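Local coordinates for phosphoribosylaminoimidazole carboxylase, ATPase subunit (Bacillus anthracis, PDB 3V4S), which probably catalyses the ATP-dependent carboxylation of 5-aminoimidazole ribonucleotide with bicarbonate to N5-carboxyaminoimidazole ribonucleotide in purine biosynthesis, at residues Gln111-Glu116 and Val151-Thr156; Thr286-Glu291 and His357-Asn362. One frame throughout, in Å; residues are numbered along the deposited sequence.

Contact 1: Gln111-Glu116 and Val151-Thr156. With MG (magnesium ion), chain H; ATP (adenosine-5'-triphosphate), chain F.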
loop_
_atom_site.group_PDB
_atom_site.type_symbol
_atom_site.label_atom_id
_atom_site.label_comp_id
_atom_site.label_asym_id
_atom_site.label_seq_id
_atom_site.Cartn_x
_atom_site.Cartn_y
_atom_site.Cartn_z
ATOM N N GLN B 111 24.627 1.503 -16.432
ATOM C CA GLN B 111 24.332 2.670 -17.266
ATOM C C GLN B 111 24.915 2.639 -18.664
ATOM O O GLN B 111 24.527 3.439 -19.513
ATOM C CB GLN B 111 24.953 3.902 -16.628
ATOM C CG GLN B 111 24.004 4.752 -15.832
ATOM C CD GLN B 111 24.699 5.993 -15.305
ATOM O OE1 GLN B 111 25.923 6.145 -15.430
ATOM N NE2 GLN B 111 23.926 6.881 -14.697
ATOM N N ASN B 112 25.909 1.787 -18.873
ATOM C CA ASN B 112 26.577 1.692 -20.166
ATOM C C ASN B 112 26.493 0.251 -20.651
ATOM O O ASN B 112 26.933 -0.661 -19.952
ATOM C CB ASN B 112 28.019 2.192 -20.062
ATOM C CG ASN B 112 28.789 2.038 -21.362
ATOM O OD1 ASN B 112 28.764 0.981 -22.000
ATOM N ND2 ASN B 112 29.485 3.091 -21.758
ATOM N N ARG B 113 25.912 0.050 -21.830
ATOM C CA ARG B 113 25.603 -1.296 -22.319
ATOM C C ARG B 113 26.845 -2.150 -22.502
ATOM O O ARG B 113 26.806 -3.361 -22.266
ATOM C CB ARG B 113 24.829 -1.257 -23.628
ATOM C CG ARG B 113 23.443 -0.655 -23.541
ATOM C CD ARG B 113 22.689 -0.955 -24.825
ATOM N NE ARG B 113 21.420 -0.234 -24.899
ATOM C CZ ARG B 113 20.286 -0.655 -24.342
ATOM N NH1 ARG B 113 20.254 -1.810 -23.677
ATOM N NH2 ARG B 113 19.182 0.074 -24.458
ATOM N N PHE B 114 27.941 -1.517 -22.924
ATOM C CA PHE B 114 29.211 -2.217 -23.096
ATOM C C PHE B 114 29.763 -2.696 -21.755
ATOM O O PHE B 114 30.110 -3.874 -21.616
ATOM C CB PHE B 114 30.233 -1.328 -23.824
ATOM C CG PHE B 114 31.537 -2.023 -24.149
ATOM C CD1 PHE B 114 31.610 -2.956 -25.183
ATOM C CD2 PHE B 114 32.695 -1.720 -23.436
ATOM C CE1 PHE B 114 32.812 -3.585 -25.488
ATOM C CE2 PHE B 114 33.904 -2.345 -23.740
ATOM C CZ PHE B 114 33.960 -3.272 -24.770
ATOM N N THR B 115 29.843 -1.794 -20.774
ATOM C CA THR B 115 30.383 -2.155 -19.450
ATOM C C THR B 115 29.439 -3.115 -18.709
ATOM O O THR B 115 29.885 -3.974 -17.934
ATOM C CB THR B 115 30.742 -0.921 -18.595
ATOM O OG1 THR B 115 29.563 -0.180 -18.288
ATOM C CG2 THR B 115 31.687 -0.002 -19.354
ATOM N N GLU B 116 28.144 -2.983 -18.993
ATOM C CA GLU B 116 27.121 -3.909 -18.510
ATOM C C GLU B 116 27.319 -5.341 -19.000
ATOM O O GLU B 116 27.183 -6.291 -18.210
ATOM C CB GLU B 116 25.733 -3.428 -18.925
ATOM C CG GLU B 116 24.591 -4.249 -18.347
ATOM C CD GLU B 116 23.234 -3.696 -18.734
ATOM O OE1 GLU B 116 22.473 -3.317 -17.823
ATOM O OE2 GLU B 116 22.940 -3.614 -19.949
ATOM N N VAL B 151 21.029 -6.394 -33.778
ATOM C CA VAL B 151 20.418 -5.192 -33.265
ATOM C C VAL B 151 21.510 -4.243 -32.809
ATOM O O VAL B 151 22.383 -4.627 -32.041
ATOM C CB VAL B 151 19.438 -5.481 -32.099
ATOM C CG1 VAL B 151 18.906 -4.180 -31.515
ATOM C CG2 VAL B 151 18.274 -6.336 -32.592
ATOM N N LEU B 152 21.448 -3.015 -33.308
ATOM C CA LEU B 152 22.341 -1.933 -32.891
ATOM C C LEU B 152 21.687 -1.070 -31.799
ATOM O O LEU B 152 20.569 -0.573 -31.967
ATOM C CB LEU B 152 22.682 -1.063 -34.107
ATOM C CG LEU B 152 23.798 -0.033 -33.949
ATOM C CD1 LEU B 152 25.164 -0.700 -33.739
ATOM C CD2 LEU B 152 23.817 0.866 -35.184
ATOM N N LYS B 153 22.398 -0.869 -30.698
ATOM C CA LYS B 153 21.864 -0.137 -29.540
ATOM C C LYS B 153 22.901 0.878 -29.091
ATOM O O LYS B 153 24.073 0.527 -28.954
ATOM C CB LYS B 153 21.641 -1.100 -28.350
ATOM C CG LYS B 153 20.768 -2.327 -28.606
ATOM C CD LYS B 153 20.546 -3.106 -27.304
ATOM C CE LYS B 153 19.528 -4.219 -27.541
ATOM N NZ LYS B 153 19.311 -5.071 -26.338
ATOM N N THR B 154 22.472 2.109 -28.805
ATOM C CA THR B 154 23.358 3.095 -28.171
ATOM C C THR B 154 23.803 2.588 -26.817
ATOM O O THR B 154 23.000 2.000 -26.080
ATOM C CB THR B 154 22.674 4.469 -27.986
ATOM O OG1 THR B 154 21.579 4.348 -27.060
ATOM C CG2 THR B 154 22.165 4.988 -29.310
ATOM N N THR B 155 25.072 2.808 -26.474
ATOM C CA THR B 155 25.588 2.305 -25.193
ATOM C C THR B 155 25.031 3.060 -23.979
ATOM O O THR B 155 24.982 2.507 -22.876
ATOM C CB THR B 155 27.122 2.308 -25.122
ATOM O OG1 THR B 155 27.613 3.611 -25.442
ATOM C CG2 THR B 155 27.725 1.244 -26.078
ATOM N N THR B 156 24.613 4.307 -24.180
ATOM C CA THR B 156 24.015 5.086 -23.097
ATOM C C THR B 156 22.704 5.770 -23.524
ATOM O O THR B 156 22.427 5.917 -24.723
ATOM C CB THR B 156 24.987 6.147 -22.528
ATOM O OG1 THR B 156 25.367 7.057 -23.570
ATOM C CG2 THR B 156 26.248 5.486 -21.915
HETATM MG MG MG H . 21.244 -1.197 -17.862
HETATM P PG ATP F . 13.972 -0.197 -21.515
HETATM O O1G ATP F . 13.662 -1.472 -20.770
HETATM O O2G ATP F . 12.791 0.717 -21.762
HETATM O O3G ATP F . 15.189 0.517 -20.995
HETATM P PB ATP F . 15.691 -0.382 -23.848
HETATM O O1B ATP F . 15.459 0.924 -24.553
HETATM O O2B ATP F . 16.943 -0.595 -23.059
HETATM O O3B ATP F . 14.352 -0.764 -23.000
HETATM P PA ATP F . 16.096 -3.088 -24.714
HETATM O O1A ATP F . 15.537 -3.516 -23.375
HETATM O O2A ATP F . 17.539 -3.375 -25.044
HETATM O O3A ATP F . 15.753 -1.526 -24.988
HETATM O "O5'" ATP F . 15.185 -3.736 -25.855
HETATM C "C5'" ATP F . 13.787 -3.455 -25.885
HETATM C "C4'" ATP F . 13.126 -4.696 -26.462
HETATM O "O4'" ATP F . 13.659 -4.977 -27.771
HETATM C "C3'" ATP F . 13.420 -5.948 -25.640
HETATM O "O3'" ATP F . 12.604 -6.096 -24.463
HETATM C "C2'" ATP F . 13.261 -7.042 -26.687
HETATM O "O2'" ATP F . 11.884 -7.387 -26.867
HETATM C "C1'" ATP F . 13.796 -6.391 -27.967
HETATM N N9 ATP F . 15.227 -6.770 -28.112
HETATM C C8 ATP F . 16.297 -6.062 -27.680
HETATM N N7 ATP F . 17.453 -6.723 -27.944
HETATM C C5 ATP F . 17.136 -7.875 -28.574
HETATM C C6 ATP F . 17.864 -9.035 -29.144
HETATM N N6 ATP F . 19.217 -9.113 -29.111
HETATM N N1 ATP F . 17.131 -10.028 -29.711
HETATM C C2 ATP F . 15.783 -9.992 -29.771
HETATM N N3 ATP F . 15.065 -8.974 -29.271
HETATM C C4 ATP F . 15.665 -7.904 -28.678
HETATM O O HOH W 1 19.876 2.067 -26.505
HETATM O O HOH W 2 21.184 -1.190 -20.093
HETATM O O HOH W 3 19.692 0.266 -17.639
#
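With CG turned away from its own carbonyl carbon (chi1 -65°) and the chain extended from there to NE, Arg113 reaches along the end of the strand carrying Lys153, whose side chain it crosses at about a right angle. Both belong to the ATP site of an ATP-grasp fold, Lys153 from the four-stranded antiparallel sheet and Arg113 from the start of helix 113-123. The guanidinium is held from several directions: Arg113 NE donates to Thr154 O at 3.0 Å, close to the guanidinium plane though bent (132°), Lys153 CD lies over one face, and NH1 pairs with Glu274. Arg113 NH1 and Lys153 NZ come within 4.3 Å, but both residues bind the ATP phosphates, Arg113 through NH2, and Lys153 also pairs with Glu188. Where the helix begins, Arg113 N gives a straighter bond to Thr155 O, 2.8 Å long and on a lone pair. Asn112 is the N-cap, its OD1 accepting from Thr115 N, while its side chain runs beside that of Thr155. One turn on, Glu116 OE1 binds a magnesium ion. At the nucleotide, Lys153 NZ spans ATP O2A and N7, and Arg113 NH2 meets ATP O2B at 2.7 Å, nearly straight at 169°.

Contact 2: Thr286-Glu291 and His357-Asn362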
loop_
_atom_site.group_PDB
_atom_site.type_symbol
_atom_site.label_atom_id
_atom_site.label_comp_id
_atom_site.label_asym_id
_atom_site.label_seq_id
_atom_site.Cartn_x
_atom_site.Cartn_y
_atom_site.Cartn_z
ATOM N N THR B 286 4.058 -6.443 -7.962
ATOM C CA THR B 286 4.297 -6.750 -6.554
ATOM C C THR B 286 3.465 -5.901 -5.568
ATOM O O THR B 286 3.345 -6.264 -4.412
ATOM C CB THR B 286 5.789 -6.602 -6.167
ATOM O OG1 THR B 286 6.206 -5.227 -6.322
ATOM C CG2 THR B 286 6.684 -7.543 -7.020
ATOM N N GLN B 287 2.929 -4.772 -6.020
ATOM C CA GLN B 287 2.221 -3.844 -5.129
ATOM C C GLN B 287 0.930 -4.477 -4.645
ATOM O O GLN B 287 0.515 -4.237 -3.531
ATOM C CB GLN B 287 1.870 -2.550 -5.857
ATOM C CG GLN B 287 3.046 -1.632 -6.184
ATOM C CD GLN B 287 2.545 -0.299 -6.705
ATOM O OE1 GLN B 287 1.902 -0.238 -7.757
ATOM N NE2 GLN B 287 2.791 0.763 -5.960
ATOM N N ASP B 288 0.314 -5.288 -5.504
ATOM C CA ASP B 288 -0.968 -5.912 -5.219
ATOM C C ASP B 288 -0.941 -7.430 -5.114
ATOM O O ASP B 288 -1.869 -8.004 -4.554
ATOM C CB ASP B 288 -2.002 -5.464 -6.264
ATOM C CG ASP B 288 -2.221 -3.964 -6.228
ATOM O OD1 ASP B 288 -2.666 -3.467 -5.173
ATOM O OD2 ASP B 288 -1.914 -3.274 -7.214
ATOM N N ALA B 289 0.108 -8.079 -5.638
ATOM C CA ALA B 289 0.114 -9.557 -5.736
ATOM C C ALA B 289 1.123 -10.259 -4.824
ATOM O O ALA B 289 1.042 -11.480 -4.617
ATOM C CB ALA B 289 0.302 -10.011 -7.177
ATOM N N CYS B 290 2.047 -9.501 -4.254
ATOM C CA CYS B 290 3.037 -10.107 -3.359
ATOM C C CYS B 290 2.856 -9.696 -1.933
ATOM O O CYS B 290 2.205 -8.693 -1.633
ATOM C CB CYS B 290 4.472 -9.796 -3.806
ATOM S SG CYS B 290 4.893 -10.604 -5.347
ATOM N N GLU B 291 3.481 -10.459 -1.050
ATOM C CA GLU B 291 3.436 -10.176 0.366
ATOM C C GLU B 291 4.118 -8.819 0.679
ATOM O O GLU B 291 3.661 -8.070 1.556
ATOM C CB GLU B 291 4.061 -11.367 1.115
ATOM C CG GLU B 291 3.770 -11.411 2.602
ATOM C CD GLU B 291 4.266 -12.689 3.260
ATOM O OE1 GLU B 291 4.829 -12.606 4.390
ATOM O OE2 GLU B 291 4.080 -13.774 2.646
ATOM N N HIS B 357 -0.409 2.289 -14.005
ATOM C CA HIS B 357 -0.563 0.881 -14.356
ATOM C C HIS B 357 -1.739 0.304 -13.644
ATOM O O HIS B 357 -2.186 0.842 -12.621
ATOM C CB HIS B 357 0.700 0.081 -14.024
ATOM C CG HIS B 357 1.056 0.073 -12.563
ATOM N ND1 HIS B 357 1.825 1.030 -12.001
ATOM C CD2 HIS B 357 0.748 -0.835 -11.545
ATOM C CE1 HIS B 357 2.006 0.758 -10.702
ATOM N NE2 HIS B 357 1.345 -0.388 -10.416
ATOM N N VAL B 358 -2.253 -0.801 -14.166
ATOM C CA VAL B 358 -3.314 -1.518 -13.495
ATOM C C VAL B 358 -2.891 -2.973 -13.254
ATOM O O VAL B 358 -2.438 -3.659 -14.185
ATOM C CB VAL B 358 -4.653 -1.402 -14.258
ATOM C CG1 VAL B 358 -4.479 -1.722 -15.740
ATOM C CG2 VAL B 358 -5.700 -2.304 -13.623
ATOM N N ASN B 359 -2.999 -3.435 -12.008
ATOM C CA ASN B 359 -2.720 -4.845 -11.692
ATOM C C ASN B 359 -4.037 -5.603 -11.684
ATOM O O ASN B 359 -4.926 -5.296 -10.891
ATOM C CB ASN B 359 -2.004 -4.993 -10.350
ATOM C CG ASN B 359 -0.578 -4.466 -10.383
ATOM O OD1 ASN B 359 0.132 -4.641 -11.377
ATOM N ND2 ASN B 359 -0.138 -3.843 -9.278
ATOM N N ILE B 360 -4.163 -6.567 -12.597
ATOM C CA ILE B 360 -5.378 -7.370 -12.732
ATOM C C ILE B 360 -5.152 -8.699 -12.015
ATOM O O ILE B 360 -4.368 -9.540 -12.471
ATOM C CB ILE B 360 -5.768 -7.581 -14.213
ATOM C CG1 ILE B 360 -5.873 -6.237 -14.939
ATOM C CG2 ILE B 360 -7.098 -8.337 -14.328
ATOM C CD1 ILE B 360 -6.190 -6.328 -16.421
ATOM N N LEU B 361 -5.808 -8.871 -10.870
ATOM C CA LEU B 361 -5.629 -10.081 -10.085
ATOM C C LEU B 361 -6.727 -11.086 -10.403
ATOM O O LEU B 361 -7.904 -10.734 -10.500
ATOM C CB LEU B 361 -5.646 -9.793 -8.576
ATOM C CG LEU B 361 -4.759 -8.724 -7.914
ATOM C CD1 LEU B 361 -4.597 -9.061 -6.441
ATOM C CD2 LEU B 361 -3.399 -8.564 -8.548
ATOM N N ASN B 362 -6.339 -12.344 -10.528
ATOM C CA ASN B 362 -7.303 -13.401 -10.759
ATOM C C ASN B 362 -6.662 -14.734 -10.456
ATOM O O ASN B 362 -5.455 -14.887 -10.650
ATOM C CB ASN B 362 -7.805 -13.365 -12.202
ATOM C CG ASN B 362 -9.118 -14.099 -12.368
ATOM O OD1 ASN B 362 -9.158 -15.333 -12.391
ATOM N ND2 ASN B 362 -10.201 -13.347 -12.486
#
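Gln287 and His357 meet through a single short bond, His357 NE2 to Gln287 OE1 at 2.7 Å, and the conformations of both side chains account for it. The imidazole stands between its backbone N and carbonyl carbon (chi1 62°), while the glutamine extends beyond CG until its oxygen arrives at the ring edge, almost in the ring plane. The bond is nevertheless bent at the hydrogen, and amide and ring planes are turned 42° apart. The other ring nitrogen, ND1, is engaged by Tyr344, and the rings of His284 and His342 stack on the imidazole, so its rotation is restrained from several sides. These groups join the short, weakly bonded helix 286-289 to strand 354-361 of the large antiparallel sheet, bringing a piece of the ATP-grasp domain against the C-terminal domain. Two residues along the strand, Asn359 ND2 donates to Asp288 OD2 at 2.8 Å, almost straight; the same nitrogen also donates to His284 O. The donor comes to the anti side of the carboxylate, whose plane stands 71° from that of the amide; His342 is a second partner of the same oxygen. Two residues further on, CD1 of Leu361 lies 3.5 Å from Asp288 O, while Leu361 CD2 packs against both Asp288 CB and Ala289 CB. Gln287 NE2, the other end of the amide, is hydrogen-bonded to Glu35 of the second subunit.

The two contacts follow one another along the chain, 111-116 with 151-156 closing before 286-291 with 357-362 opens. They lie on opposite sides of the chain's centre, their own centres 31 Å apart and their nearest atoms about 20 Å apart. No sheet is common to both: contact 1 uses strand 150-154 of a four-stranded antiparallel sheet, contact 2 strand 354-361 of the eight-stranded one. That larger sheet nevertheless reaches the nucleotide, since its edge strand 270-276 carries Glu274, which forms a salt bridge with Arg113 of contact 1 and binds a second magnesium ion, not that of Glu116. One contact thus lines the nucleotide site, while the other joins the ATP-grasp and C-terminal regions beside the second subunit.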